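Local coordinates for protein yciO (Escherichia coli, PDB 1K7J), which is of unknown function but belongs to the SUA5 family and, like its relatives, may bind double-stranded RNA, at residues Ser79-Asp82 against Asn83-Arg87; Arg70-Ser73 against Glu74-Thr77; Tyr32-Ser36 against Gly37-Gly41; Arg122-Asn126 against Pro127-Ala131; Lys105-Arg109 against Arg110-Glu114. All blocks are in the same frame, centred on the assembly; numbering follows the deposited sequence.

Interaction 1 of 5, residues Ser79-Asp82 against Asn83-Arg87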
loop_
_atom_site.group_PDB
_atom_site.type_symbol
_atom_site.label_atom_id
_atom_site.label_comp_id
_atom_site.label_asym_id
_atom_site.label_seq_id
_atom_site.Cartn_x
_atom_site.Cartn_y
_atom_site.Cartn_z
ATOM N N SER A 79 3.545 13.585 3.136
ATOM C CA SER A 79 3.456 14.187 1.810
ATOM C C SER A 79 3.017 15.639 1.942
ATOM O O SER A 79 2.456 16.035 2.965
ATOM C CB SER A 79 2.473 13.414 0.919
ATOM O OG SER A 79 1.161 13.429 1.446
ATOM N N PHE A 80 3.296 16.437 0.915
ATOM C CA PHE A 80 2.918 17.845 0.923
ATOM C C PHE A 80 1.480 17.966 0.434
ATOM O O PHE A 80 1.165 17.652 -0.719
ATOM C CB PHE A 80 3.862 18.651 0.031
ATOM C CG PHE A 80 5.259 18.768 0.583
ATOM C CD1 PHE A 80 5.500 19.482 1.754
ATOM C CD2 PHE A 80 6.333 18.174 -0.074
ATOM C CE1 PHE A 80 6.799 19.605 2.265
ATOM C CE2 PHE A 80 7.630 18.291 0.425
ATOM C CZ PHE A 80 7.865 19.007 1.595
ATOM N N VAL A 81 0.612 18.424 1.327
ATOM C CA VAL A 81 -0.807 18.555 1.030
ATOM C C VAL A 81 -1.277 20.007 1.051
ATOM O O VAL A 81 -1.206 20.669 2.084
ATOM C CB VAL A 81 -1.636 17.749 2.059
ATOM C CG1 VAL A 81 -3.122 17.836 1.727
ATOM C CG2 VAL A 81 -1.174 16.295 2.075
ATOM N N ASP A 82 -1.749 20.503 -0.092
ATOM C CA ASP A 82 -2.249 21.873 -0.147
ATOM C C ASP A 82 -3.771 21.861 -0.068
ATOM O O ASP A 82 -4.377 20.800 0.088
ATOM C CB ASP A 82 -1.775 22.605 -1.416
ATOM C CG ASP A 82 -2.240 21.945 -2.705
ATOM O OD1 ASP A 82 -3.180 21.118 -2.679
ATOM O OD2 ASP A 82 -1.663 22.279 -3.763
ATOM N N ASN A 83 -4.387 23.032 -0.173
ATOM C CA ASN A 83 -5.839 23.141 -0.077
ATOM C C ASN A 83 -6.616 22.234 -1.027
ATOM O O ASN A 83 -7.528 21.526 -0.604
ATOM C CB ASN A 83 -6.280 24.590 -0.303
ATOM C CG ASN A 83 -7.777 24.774 -0.128
ATOM O OD1 ASN A 83 -8.305 24.652 0.981
ATOM N ND2 ASN A 83 -8.472 25.058 -1.226
ATOM N N VAL A 84 -6.260 22.266 -2.306
ATOM C CA VAL A 84 -6.947 21.452 -3.301
ATOM C C VAL A 84 -6.898 19.969 -2.944
ATOM O O VAL A 84 -7.930 19.291 -2.928
ATOM C CB VAL A 84 -6.339 21.668 -4.705
ATOM C CG1 VAL A 84 -6.898 20.647 -5.684
ATOM C CG2 VAL A 84 -6.658 23.078 -5.194
ATOM N N ALA A 85 -5.702 19.476 -2.644
ATOM C CA ALA A 85 -5.522 18.071 -2.294
ATOM C C ALA A 85 -6.257 17.700 -1.009
ATOM O O ALA A 85 -6.900 16.652 -0.933
ATOM C CB ALA A 85 -4.040 17.757 -2.150
ATOM N N PHE A 86 -6.158 18.559 0.000
ATOM C CA PHE A 86 -6.808 18.298 1.277
ATOM C C PHE A 86 -8.315 18.132 1.142
ATOM O O PHE A 86 -8.886 17.157 1.633
ATOM C CB PHE A 86 -6.524 19.425 2.267
ATOM C CG PHE A 86 -7.126 19.197 3.621
ATOM C CD1 PHE A 86 -6.626 18.204 4.459
ATOM C CD2 PHE A 86 -8.216 19.950 4.048
ATOM C CE1 PHE A 86 -7.205 17.964 5.707
ATOM C CE2 PHE A 86 -8.800 19.720 5.291
ATOM C CZ PHE A 86 -8.293 18.725 6.121
ATOM N N ARG A 87 -8.958 19.087 0.479
ATOM C CA ARG A 87 -10.404 19.040 0.303
ATOM C C ARG A 87 -10.857 17.794 -0.447
ATOM O O ARG A 87 -11.866 17.181 -0.096
ATOM C CB ARG A 87 -10.885 20.290 -0.433
ATOM C CG ARG A 87 -10.625 21.588 0.310
ATOM C CD ARG A 87 -11.433 22.711 -0.314
ATOM N NE ARG A 87 -12.864 22.431 -0.224
ATOM C CZ ARG A 87 -13.797 23.028 -0.959
ATOM N NH1 ARG A 87 -13.457 23.949 -1.852
ATOM N NH2 ARG A 87 -15.073 22.698 -0.803
#
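D82 O takes the backbone N-H of F86 at 2.9 Å (D82 O to F86 N), the first i to i+4 bond of the helix that starts at N83, and the same residue meets the helix a second time through its carboxylate. D82 OD1 accepts from A85 N in an almost straight bond, with an N-H...O angle of 174° and a length of 3.0 Å from D82 OD1 to A85 N; the donor lies nearly in line with the CG-OD1 bond. CG of D82 stands between the backbone N and the carbonyl carbon (chi1 61°), and this torsion folds the short side chain back over the first turn, where OD1 also comes within 3.5 Å of A85 CB. D82 is therefore the N-cap of helix 83-90. Aspartate suits the position because it is short enough to reach a backbone N-H three residues on, and its negative charge probably interacts favourably with the positive end of the helix dipole. OD2, the other oxygen, lies near D190, a like charge that may raise the pKa of one of the pair. Just before the cap, V81 supplies an apolar contact. Its CG1 sits at the edge of the F86 ring, near the ring plane, and packs on F86 CB at 3.8 Å and on A85 CB at 4.0 Å from CG1. A beta-branched valine fits an extended backbone and offers two methyls, CG1 for this helix and CG2 for helix 72-78. A85, whose small CB points back toward the cap, also touches L101 of strand 97-102.

Interaction 2 of 5, residues Arg70-Ser73 against Glu74-Thr77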
loop_
_atom_site.group_PDB
_atom_site.type_symbol
_atom_site.label_atom_id
_atom_site.label_comp_id
_atom_site.label_asym_id
_atom_site.label_seq_id
_atom_site.Cartn_x
_atom_site.Cartn_y
_atom_site.Cartn_z
ATOM N N ARG A 70 -2.094 5.258 8.047
ATOM C CA ARG A 70 -3.182 5.038 8.990
ATOM C C ARG A 70 -4.408 5.899 8.700
ATOM O O ARG A 70 -5.540 5.412 8.714
ATOM C CB ARG A 70 -2.691 5.327 10.411
ATOM C CG ARG A 70 -3.716 5.053 11.501
ATOM C CD ARG A 70 -3.911 3.560 11.719
ATOM N NE ARG A 70 -4.916 3.291 12.744
ATOM C CZ ARG A 70 -4.781 3.610 14.027
ATOM N NH1 ARG A 70 -3.676 4.207 14.453
ATOM N NH2 ARG A 70 -5.759 3.345 14.886
ATOM N N ASP A 71 -4.178 7.178 8.429
ATOM C CA ASP A 71 -5.265 8.113 8.178
ATOM C C ASP A 71 -4.754 9.344 7.443
ATOM O O ASP A 71 -3.576 9.422 7.100
ATOM C CB ASP A 71 -5.900 8.531 9.507
ATOM C CG ASP A 71 -4.865 8.884 10.565
ATOM O OD1 ASP A 71 -3.777 9.384 10.202
ATOM O OD2 ASP A 71 -5.144 8.674 11.765
ATOM N N LEU A 72 -5.643 10.305 7.207
ATOM C CA LEU A 72 -5.277 11.526 6.498
ATOM C C LEU A 72 -4.199 12.310 7.241
ATOM O O LEU A 72 -3.323 12.904 6.617
ATOM C CB LEU A 72 -6.516 12.406 6.279
ATOM C CG LEU A 72 -6.307 13.691 5.472
ATOM C CD1 LEU A 72 -5.746 13.359 4.096
ATOM C CD2 LEU A 72 -7.632 14.430 5.340
ATOM N N SER A 73 -4.255 12.310 8.570
ATOM C CA SER A 73 -3.257 13.024 9.361
ATOM C C SER A 73 -1.860 12.479 9.070
ATOM O O SER A 73 -0.926 13.244 8.820
ATOM C CB SER A 73 -3.556 12.881 10.855
ATOM O OG SER A 73 -2.538 13.492 11.632
ATOM N N GLU A 74 -1.715 11.157 9.104
ATOM C CA GLU A 74 -0.417 10.552 8.834
ATOM C C GLU A 74 -0.014 10.813 7.390
ATOM O O GLU A 74 1.147 11.088 7.101
ATOM C CB GLU A 74 -0.450 9.047 9.100
ATOM C CG GLU A 74 0.904 8.385 8.873
ATOM C CD GLU A 74 1.021 7.041 9.561
ATOM O OE1 GLU A 74 0.464 6.047 9.049
ATOM O OE2 GLU A 74 1.669 6.983 10.628
ATOM N N LEU A 75 -0.980 10.733 6.482
ATOM C CA LEU A 75 -0.708 10.984 5.072
ATOM C C LEU A 75 -0.145 12.396 4.912
ATOM O O LEU A 75 0.810 12.617 4.163
ATOM C CB LEU A 75 -1.997 10.824 4.254
ATOM C CG LEU A 75 -1.926 11.062 2.740
ATOM C CD1 LEU A 75 -3.058 10.298 2.058
ATOM C CD2 LEU A 75 -2.014 12.555 2.429
ATOM N N SER A 76 -0.725 13.342 5.641
ATOM C CA SER A 76 -0.307 14.739 5.580
ATOM C C SER A 76 1.039 15.004 6.242
ATOM O O SER A 76 1.586 16.104 6.140
ATOM C CB SER A 76 -1.382 15.620 6.212
ATOM O OG SER A 76 -2.610 15.457 5.521
ATOM N N THR A 77 1.563 13.996 6.930
ATOM C CA THR A 77 2.851 14.108 7.595
ATOM C C THR A 77 3.945 13.667 6.627
ATOM O O THR A 77 5.055 14.205 6.628
ATOM C CB THR A 77 2.901 13.201 8.846
ATOM O OG1 THR A 77 1.851 13.573 9.749
ATOM C CG2 THR A 77 4.242 13.329 9.555
#
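E74 reaches back past the start of its own helix to take the backbone N-H of R70: OE1 of E74 lies 2.9 Å from R70 N, and the N-H...O angle is 173°. The chain gets there with CG anti to the backbone N (chi1 -178°) and stays extended beyond CG; the donor meets OE1 on its anti side, 31° out of the carboxylate plane. D71, the N-cap of helix 72-78, accepts from E74 N through OD1 at 2.9 Å. Because E74 reaches one residue beyond the N-cap, to R70 N, the pair resembles a capping box but is shifted by one residue. The reach of glutamate and the shortness of aspartate suit the two roles. Further along, serine and threonine turn their hydroxyls onto the helix backbone. With OG beside its backbone N (chi1 -59°), S76 donates to L72 O, 2.9 Å from OG, while S76 N reaches that oxygen from the opposite face of the carbonyl plane. T77 OG1 likewise donates to S73 O, again at 2.9 Å. On the apolar side, L72 CD1 approaches L75 CD2, and both leucines also pack on M89 of helix 83-90.

Interaction 3 of 5, residues Tyr32-Ser36 against Gly37-Gly41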
loop_
_atom_site.group_PDB
_atom_site.type_symbol
_atom_site.label_atom_id
_atom_site.label_comp_id
_atom_site.label_asym_id
_atom_site.label_seq_id
_atom_site.Cartn_x
_atom_site.Cartn_y
_atom_site.Cartn_z
ATOM N N TYR A 32 -0.103 -8.603 2.596
ATOM C CA TYR A 32 -1.245 -8.388 3.470
ATOM C C TYR A 32 -2.456 -7.891 2.697
ATOM O O TYR A 32 -2.328 -7.276 1.642
ATOM C CB TYR A 32 -0.891 -7.398 4.585
ATOM C CG TYR A 32 -0.563 -5.995 4.126
ATOM C CD1 TYR A 32 0.672 -5.693 3.549
ATOM C CD2 TYR A 32 -1.476 -4.958 4.304
ATOM C CE1 TYR A 32 0.989 -4.382 3.165
ATOM C CE2 TYR A 32 -1.171 -3.653 3.927
ATOM C CZ TYR A 32 0.061 -3.371 3.362
ATOM O OH TYR A 32 0.373 -2.069 3.022
ATOM N N PRO A 33 -3.657 -8.147 3.224
ATOM C CA PRO A 33 -4.887 -7.721 2.559
ATOM C C PRO A 33 -5.240 -6.253 2.756
ATOM O O PRO A 33 -4.970 -5.681 3.809
ATOM C CB PRO A 33 -5.934 -8.629 3.189
ATOM C CG PRO A 33 -5.446 -8.716 4.615
ATOM C CD PRO A 33 -3.956 -8.934 4.436
ATOM N N THR A 34 -5.832 -5.646 1.727
ATOM C CA THR A 34 -6.303 -4.266 1.817
ATOM C C THR A 34 -7.717 -4.302 1.248
ATOM O O THR A 34 -8.184 -5.352 0.801
ATOM C CB THR A 34 -5.467 -3.264 0.971
ATOM O OG1 THR A 34 -5.786 -3.415 -0.418
ATOM C CG2 THR A 34 -3.978 -3.486 1.188
ATOM N N ASP A 35 -8.399 -3.166 1.269
ATOM C CA ASP A 35 -9.755 -3.089 0.737
ATOM C C ASP A 35 -9.754 -3.262 -0.783
ATOM O O ASP A 35 -10.777 -3.607 -1.373
ATOM C CB ASP A 35 -10.370 -1.739 1.086
ATOM C CG ASP A 35 -9.480 -0.587 0.682
ATOM O OD1 ASP A 35 -8.565 -0.250 1.461
ATOM O OD2 ASP A 35 -9.681 -0.041 -0.423
ATOM N N SER A 36 -8.607 -3.014 -1.411
ATOM C CA SER A 36 -8.479 -3.138 -2.861
ATOM C C SER A 36 -7.382 -4.125 -3.255
ATOM O O SER A 36 -6.361 -3.740 -3.827
ATOM C CB SER A 36 -8.184 -1.768 -3.482
ATOM O OG SER A 36 -9.213 -0.840 -3.180
ATOM N N GLY A 37 -7.604 -5.398 -2.941
ATOM C CA GLY A 37 -6.642 -6.434 -3.276
ATOM C C GLY A 37 -5.508 -6.588 -2.279
ATOM O O GLY A 37 -5.374 -5.809 -1.333
ATOM N N TYR A 38 -4.689 -7.614 -2.487
ATOM C CA TYR A 38 -3.549 -7.853 -1.613
ATOM C C TYR A 38 -2.419 -6.891 -1.964
ATOM O O TYR A 38 -2.365 -6.358 -3.069
ATOM C CB TYR A 38 -3.090 -9.309 -1.738
ATOM C CG TYR A 38 -3.882 -10.239 -0.845
ATOM C CD1 TYR A 38 -3.531 -10.409 0.496
ATOM C CD2 TYR A 38 -5.015 -10.903 -1.317
ATOM C CE1 TYR A 38 -4.288 -11.213 1.345
ATOM C CE2 TYR A 38 -5.784 -11.709 -0.471
ATOM C CZ TYR A 38 -5.411 -11.856 0.859
ATOM O OH TYR A 38 -6.166 -12.642 1.705
ATOM N N ALA A 39 -1.522 -6.666 -1.012
ATOM C CA ALA A 39 -0.410 -5.752 -1.222
ATOM C C ALA A 39 0.867 -6.285 -0.600
ATOM O O ALA A 39 0.830 -7.171 0.253
ATOM C CB ALA A 39 -0.743 -4.385 -0.612
ATOM N N LEU A 40 1.996 -5.744 -1.044
ATOM C CA LEU A 40 3.300 -6.109 -0.506
ATOM C C LEU A 40 3.673 -4.994 0.460
ATOM O O LEU A 40 3.351 -3.830 0.218
ATOM C CB LEU A 40 4.346 -6.174 -1.623
ATOM C CG LEU A 40 4.294 -7.352 -2.593
ATOM C CD1 LEU A 40 5.094 -7.021 -3.842
ATOM C CD2 LEU A 40 4.840 -8.601 -1.913
ATOM N N GLY A 41 4.345 -5.338 1.552
ATOM C CA GLY A 41 4.731 -4.318 2.502
ATOM C C GLY A 41 6.017 -4.605 3.251
ATOM O O GLY A 41 6.420 -5.755 3.410
HETATM O O HOH W 1 -10.551 -5.997 -2.938
HETATM O O HOH W 2 -3.585 -3.889 -3.562
#
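The ring of Y32 has A39 CB over one face, 4.1 Å above its plane and displaced toward the rim, while the backbone of G41 comes to its edge, with CA 3.8 Å from Y32 CE1. The two strands, 30-34 and 37-43, form a beta hairpin, and Y32 and A39 are an antiparallel hydrogen-bonded pair, joined by Y32 N to A39 O (2.9 Å) and A39 N to Y32 O. A small alanine lets the tyrosine ring lie across its neighbour, and glycine at 41 has no side chain to collide with the ring edge. The phenol OH of Y32 goes on to bond S142 on strand 140-144. P33 and Y38 form the next pair, non-hydrogen-bonded, and project to the other face of the sheet: P33 CB lies 3.6 Å from Y38 CE1. Proline is tolerated at this position because the pair needs no N-H from it. The hydroxyl of Y38 is held by the loop at G174 and G175. At the turn, T34 OG1 sits between its backbone N and carbonyl carbon (chi1 75°), where it donates to G37 O and accepts from S36 N, an ST turn; threonine thus ties the bend together through one hydroxyl. G37, with phi 83°, occupies a backbone conformation in which a CB would strike the preceding carbonyl. One water bridges D35 O and G37 N, and a second donates to both S36 O and Y38 O. The T34 hydroxyl meets G37 O in the carbonyl plane, 2.6 Å from OG1 to O.

Interaction 4 of 5, residues Arg122-Asn126 against Pro127-Ala131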
loop_
_atom_site.group_PDB
_atom_site.type_symbol
_atom_site.label_atom_id
_atom_site.label_comp_id
_atom_site.label_asym_id
_atom_site.label_seq_id
_atom_site.Cartn_x
_atom_site.Cartn_y
_atom_site.Cartn_z
ATOM N N ARG A 122 -1.707 6.100 0.373
ATOM C CA ARG A 122 -2.897 5.260 0.409
ATOM C C ARG A 122 -3.346 4.900 1.820
ATOM O O ARG A 122 -2.566 4.373 2.613
ATOM C CB ARG A 122 -2.590 3.996 -0.397
ATOM C CG ARG A 122 -3.674 2.946 -0.514
ATOM C CD ARG A 122 -3.142 1.858 -1.443
ATOM N NE ARG A 122 -3.906 0.614 -1.415
ATOM C CZ ARG A 122 -3.596 -0.450 -2.148
ATOM N NH1 ARG A 122 -2.545 -0.407 -2.956
ATOM N NH2 ARG A 122 -4.332 -1.551 -2.075
ATOM N N VAL A 123 -4.603 5.205 2.129
ATOM C CA VAL A 123 -5.181 4.893 3.431
ATOM C C VAL A 123 -6.148 3.730 3.224
ATOM O O VAL A 123 -7.186 3.889 2.587
ATOM C CB VAL A 123 -5.972 6.090 4.003
ATOM C CG1 VAL A 123 -6.589 5.716 5.342
ATOM C CG2 VAL A 123 -5.052 7.300 4.160
ATOM N N PRO A 124 -5.812 2.540 3.749
ATOM C CA PRO A 124 -6.678 1.367 3.597
ATOM C C PRO A 124 -7.871 1.429 4.548
ATOM O O PRO A 124 -7.787 2.032 5.614
ATOM C CB PRO A 124 -5.738 0.212 3.912
ATOM C CG PRO A 124 -4.879 0.788 4.994
ATOM C CD PRO A 124 -4.588 2.201 4.501
ATOM N N SER A 125 -8.977 0.798 4.168
ATOM C CA SER A 125 -10.173 0.829 5.002
ATOM C C SER A 125 -10.474 -0.469 5.753
ATOM O O SER A 125 -11.321 -0.482 6.646
ATOM C CB SER A 125 -11.388 1.187 4.146
ATOM O OG SER A 125 -11.661 0.145 3.219
ATOM N N ASN A 126 -9.788 -1.553 5.401
ATOM C CA ASN A 126 -10.050 -2.841 6.043
ATOM C C ASN A 126 -9.382 -3.013 7.402
ATOM O O ASN A 126 -8.287 -2.497 7.646
ATOM C CB ASN A 126 -9.628 -3.980 5.116
ATOM C CG ASN A 126 -8.152 -3.956 4.817
ATOM O OD1 ASN A 126 -7.630 -2.972 4.291
ATOM N ND2 ASN A 126 -7.462 -5.042 5.153
ATOM N N PRO A 127 -10.033 -3.761 8.304
ATOM C CA PRO A 127 -9.515 -4.008 9.651
ATOM C C PRO A 127 -8.093 -4.544 9.767
ATOM O O PRO A 127 -7.323 -4.067 10.603
ATOM C CB PRO A 127 -10.544 -4.969 10.240
ATOM C CG PRO A 127 -11.818 -4.502 9.603
ATOM C CD PRO A 127 -11.386 -4.330 8.160
ATOM N N ILE A 128 -7.728 -5.525 8.948
ATOM C CA ILE A 128 -6.381 -6.076 9.056
ATOM C C ILE A 128 -5.301 -5.046 8.739
ATOM O O ILE A 128 -4.349 -4.889 9.504
ATOM C CB ILE A 128 -6.206 -7.328 8.158
ATOM C CG1 ILE A 128 -7.005 -8.495 8.752
ATOM C CG2 ILE A 128 -4.733 -7.714 8.060
ATOM C CD1 ILE A 128 -7.000 -9.758 7.895
ATOM N N ALA A 129 -5.449 -4.328 7.628
ATOM C CA ALA A 129 -4.455 -3.327 7.257
ATOM C C ALA A 129 -4.399 -2.224 8.310
ATOM O O ALA A 129 -3.317 -1.781 8.695
ATOM C CB ALA A 129 -4.778 -2.743 5.886
ATOM N N GLN A 130 -5.561 -1.781 8.783
ATOM C CA GLN A 130 -5.586 -0.741 9.801
ATOM C C GLN A 130 -4.908 -1.214 11.086
ATOM O O GLN A 130 -4.175 -0.456 11.720
ATOM C CB GLN A 130 -7.024 -0.312 10.091
ATOM C CG GLN A 130 -7.546 0.749 9.127
ATOM C CD GLN A 130 -6.818 2.071 9.285
ATOM O OE1 GLN A 130 -6.628 2.552 10.401
ATOM N NE2 GLN A 130 -6.419 2.669 8.170
ATOM N N ALA A 131 -5.137 -2.471 11.456
ATOM C CA ALA A 131 -4.533 -3.021 12.665
ATOM C C ALA A 131 -3.011 -3.081 12.526
ATOM O O ALA A 131 -2.280 -2.766 13.466
ATOM C CB ALA A 131 -5.095 -4.418 12.950
HETATM O O HOH W 3 -9.412 -6.937 6.978
#
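Two bends in Q130, chi1 -85° and chi2 -67°, fold its side chain back along the helix start until NE2 donates to P124 O, 3.0 Å away, with the donor tilted 21° from the carbonyl plane. N126 sets its CG between the backbone N and the carbonyl carbon (chi1 62°), which lays the amide over the first turn: OD1 comes within 3.3 Å of A129 CB. N126 is the N-cap residue of helix 127-136, and its carbonyl O accepts from Q130 N at 3.0 Å. P127 suits the first helical turn because no partner for a backbone N-H is needed there, while a water links N126 ND2 to I128 N. P124 turns its ring toward the helix, with CG 3.6 Å from A129 CB; the small alanine allows this close approach. Both amides have further partners, since N126 ND2 bonds P33 O and Q130 NE2 bonds R70 O, so each amide joins separate segments. The loop thus carries the chain from strand 118-122 into helix 127-136 beside strand 30-34, where I128 packs on P33 and N126 on T34, while P124 rests on M68 of strand 66-68.

Interaction 5 of 5, residues Lys105-Arg109 against Arg110-Glu114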
loop_
_atom_site.group_PDB
_atom_site.type_symbol
_atom_site.label_atom_id
_atom_site.label_comp_id
_atom_site.label_asym_id
_atom_site.label_seq_id
_atom_site.Cartn_x
_atom_site.Cartn_y
_atom_site.Cartn_z
ATOM N N LYS A 105 10.312 15.251 3.738
ATOM C CA LYS A 105 11.608 14.760 4.199
ATOM C C LYS A 105 11.473 13.547 5.118
ATOM O O LYS A 105 12.468 12.917 5.486
ATOM C CB LYS A 105 12.372 15.882 4.909
ATOM C CG LYS A 105 12.717 17.048 3.999
ATOM C CD LYS A 105 13.623 16.601 2.855
ATOM C CE LYS A 105 13.708 17.660 1.763
ATOM N NZ LYS A 105 14.205 18.964 2.268
ATOM N N GLU A 106 10.240 13.226 5.494
ATOM C CA GLU A 106 9.971 12.066 6.341
ATOM C C GLU A 106 10.244 10.818 5.512
ATOM O O GLU A 106 10.500 9.739 6.050
ATOM C CB GLU A 106 8.500 12.047 6.772
ATOM C CG GLU A 106 8.091 13.159 7.714
ATOM C CD GLU A 106 8.333 12.810 9.169
ATOM O OE1 GLU A 106 9.070 11.837 9.440
ATOM O OE2 GLU A 106 7.788 13.519 10.042
ATOM N N VAL A 107 10.193 10.982 4.194
ATOM C CA VAL A 107 10.392 9.876 3.267
ATOM C C VAL A 107 11.805 9.758 2.708
ATOM O O VAL A 107 12.346 10.721 2.167
ATOM C CB VAL A 107 9.440 9.999 2.063
ATOM C CG1 VAL A 107 9.492 8.733 1.236
ATOM C CG2 VAL A 107 8.025 10.289 2.543
ATOM N N PRO A 108 12.419 8.569 2.830
ATOM C CA PRO A 108 13.773 8.367 2.306
ATOM C C PRO A 108 13.790 8.708 0.817
ATOM O O PRO A 108 12.879 8.334 0.075
ATOM C CB PRO A 108 14.018 6.884 2.558
ATOM C CG PRO A 108 13.261 6.638 3.823
ATOM C CD PRO A 108 11.964 7.384 3.580
ATOM N N ARG A 109 14.825 9.419 0.386
ATOM C CA ARG A 109 14.956 9.827 -1.009
ATOM C C ARG A 109 14.758 8.681 -1.999
ATOM O O ARG A 109 14.107 8.852 -3.029
ATOM C CB ARG A 109 16.331 10.463 -1.230
ATOM C CG ARG A 109 16.569 10.991 -2.636
ATOM C CD ARG A 109 17.992 11.529 -2.779
ATOM N NE ARG A 109 18.293 11.968 -4.141
ATOM C CZ ARG A 109 17.717 13.005 -4.743
ATOM N NH1 ARG A 109 16.798 13.726 -4.109
ATOM N NH2 ARG A 109 18.059 13.323 -5.988
ATOM N N ARG A 110 15.316 7.515 -1.683
ATOM C CA ARG A 110 15.221 6.347 -2.562
ATOM C C ARG A 110 13.799 5.893 -2.875
ATOM O O ARG A 110 13.573 5.189 -3.861
ATOM C CB ARG A 110 16.000 5.175 -1.960
ATOM C CG ARG A 110 15.551 4.796 -0.559
ATOM C CD ARG A 110 16.453 3.735 0.053
ATOM N NE ARG A 110 16.232 3.624 1.493
ATOM C CZ ARG A 110 15.184 3.028 2.052
ATOM N NH1 ARG A 110 14.247 2.468 1.297
ATOM N NH2 ARG A 110 15.063 3.019 3.373
ATOM N N LEU A 111 12.843 6.294 -2.043
ATOM C CA LEU A 111 11.452 5.902 -2.247
ATOM C C LEU A 111 10.666 6.892 -3.099
ATOM O O LEU A 111 9.542 6.607 -3.510
ATOM C CB LEU A 111 10.757 5.724 -0.896
ATOM C CG LEU A 111 11.366 4.650 0.008
ATOM C CD1 LEU A 111 10.581 4.581 1.308
ATOM C CD2 LEU A 111 11.353 3.305 -0.702
ATOM N N LEU A 112 11.261 8.048 -3.373
ATOM C CA LEU A 112 10.598 9.068 -4.174
ATOM C C LEU A 112 10.952 8.922 -5.646
ATOM O O LEU A 112 12.075 8.546 -5.989
ATOM C CB LEU A 112 10.989 10.462 -3.678
ATOM C CG LEU A 112 10.640 10.771 -2.218
ATOM C CD1 LEU A 112 11.099 12.177 -1.866
ATOM C CD2 LEU A 112 9.138 10.628 -2.000
ATOM N N GLN A 113 9.987 9.217 -6.512
ATOM C CA GLN A 113 10.200 9.112 -7.949
ATOM C C GLN A 113 11.393 9.987 -8.319
ATOM O O GLN A 113 11.437 11.173 -7.992
ATOM C CB GLN A 113 8.940 9.550 -8.701
ATOM C CG GLN A 113 8.767 8.877 -10.052
ATOM C CD GLN A 113 9.701 9.433 -11.107
ATOM O OE1 GLN A 113 10.165 8.708 -11.987
ATOM N NE2 GLN A 113 9.970 10.730 -11.031
ATOM N N GLU A 114 12.362 9.377 -8.989
ATOM C CA GLU A 114 13.596 10.042 -9.396
ATOM C C GLU A 114 13.463 11.474 -9.900
ATOM O O GLU A 114 14.175 12.368 -9.438
ATOM C CB GLU A 114 14.297 9.193 -10.461
ATOM C CG GLU A 114 13.420 8.886 -11.668
ATOM C CD GLU A 114 14.023 7.837 -12.585
ATOM O OE1 GLU A 114 14.248 6.698 -12.120
ATOM O OE2 GLU A 114 14.267 8.152 -13.772
HETATM O O HOH W 4 14.702 8.798 -5.856
#
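The backbone makes a short 3-10 turn, with L111 N bonded to P108 O (2.9 Å) and L112 N bonded to R109 O (3.0 Å), and both donors lie well above the planes of their carbonyls, as the tight i to i+3 spacing of such a turn implies. R109 O is also met by a water, which donates on to L112 O and so bridges the end of the turn. Proline at 108, just ahead of the turn, suits its place because its fixed phi helps to start the bend while its carbonyl remains available as an acceptor. V107 reaches over from the loop before: CG1 touches L112 CD2 at 3.8 Å and L111 CB at 3.9 Å from CG1. The valine and L111 cross at about a right angle, so that the branched methyl rests on the leucine's CB. P108 and L111 run side by side instead, pointing the same way, with P108 CD 3.9 Å from L111 CD1. On the flank, P108 CB lies over one face of the R110 guanidinium, 3.9 Å above its plane and toward the rim. R110 gets there with CG between its backbone N and carbonyl carbon (chi1 57°) and a chain extended from CG to NE; its NH2 is held by I44 O. The long arginine thus lies along the proline ring and still reaches a backbone carbonyl. Within the fold this loop links strand 97-102 to strand 118-122: R110 and L111 pack on M50 of helix 47-57, V107 on Y78 of helix 72-78, and L112 on I119 of strand 118-122.

In the fold
Along the chain the contacts come in the order interaction 3, 2, 1, 5 and 4, all within the YrdC-like part of the protein. Interactions 3 and 4, with centres about 9 Å apart, touch through P33 with N126 and D35 with S125, so the hairpin meets the loop leading from strand 118-122. Interaction 4 also reaches interaction 2, about 13 Å away between centres, through R70 and Q130. Interactions 2 and 1 lie on consecutive helices, 72-78 and 83-90, and pack through L72 and F86. Interaction 5 meets interaction 2 only at T77 and E106. Together they connect the large mixed sheet with helices and loops around it.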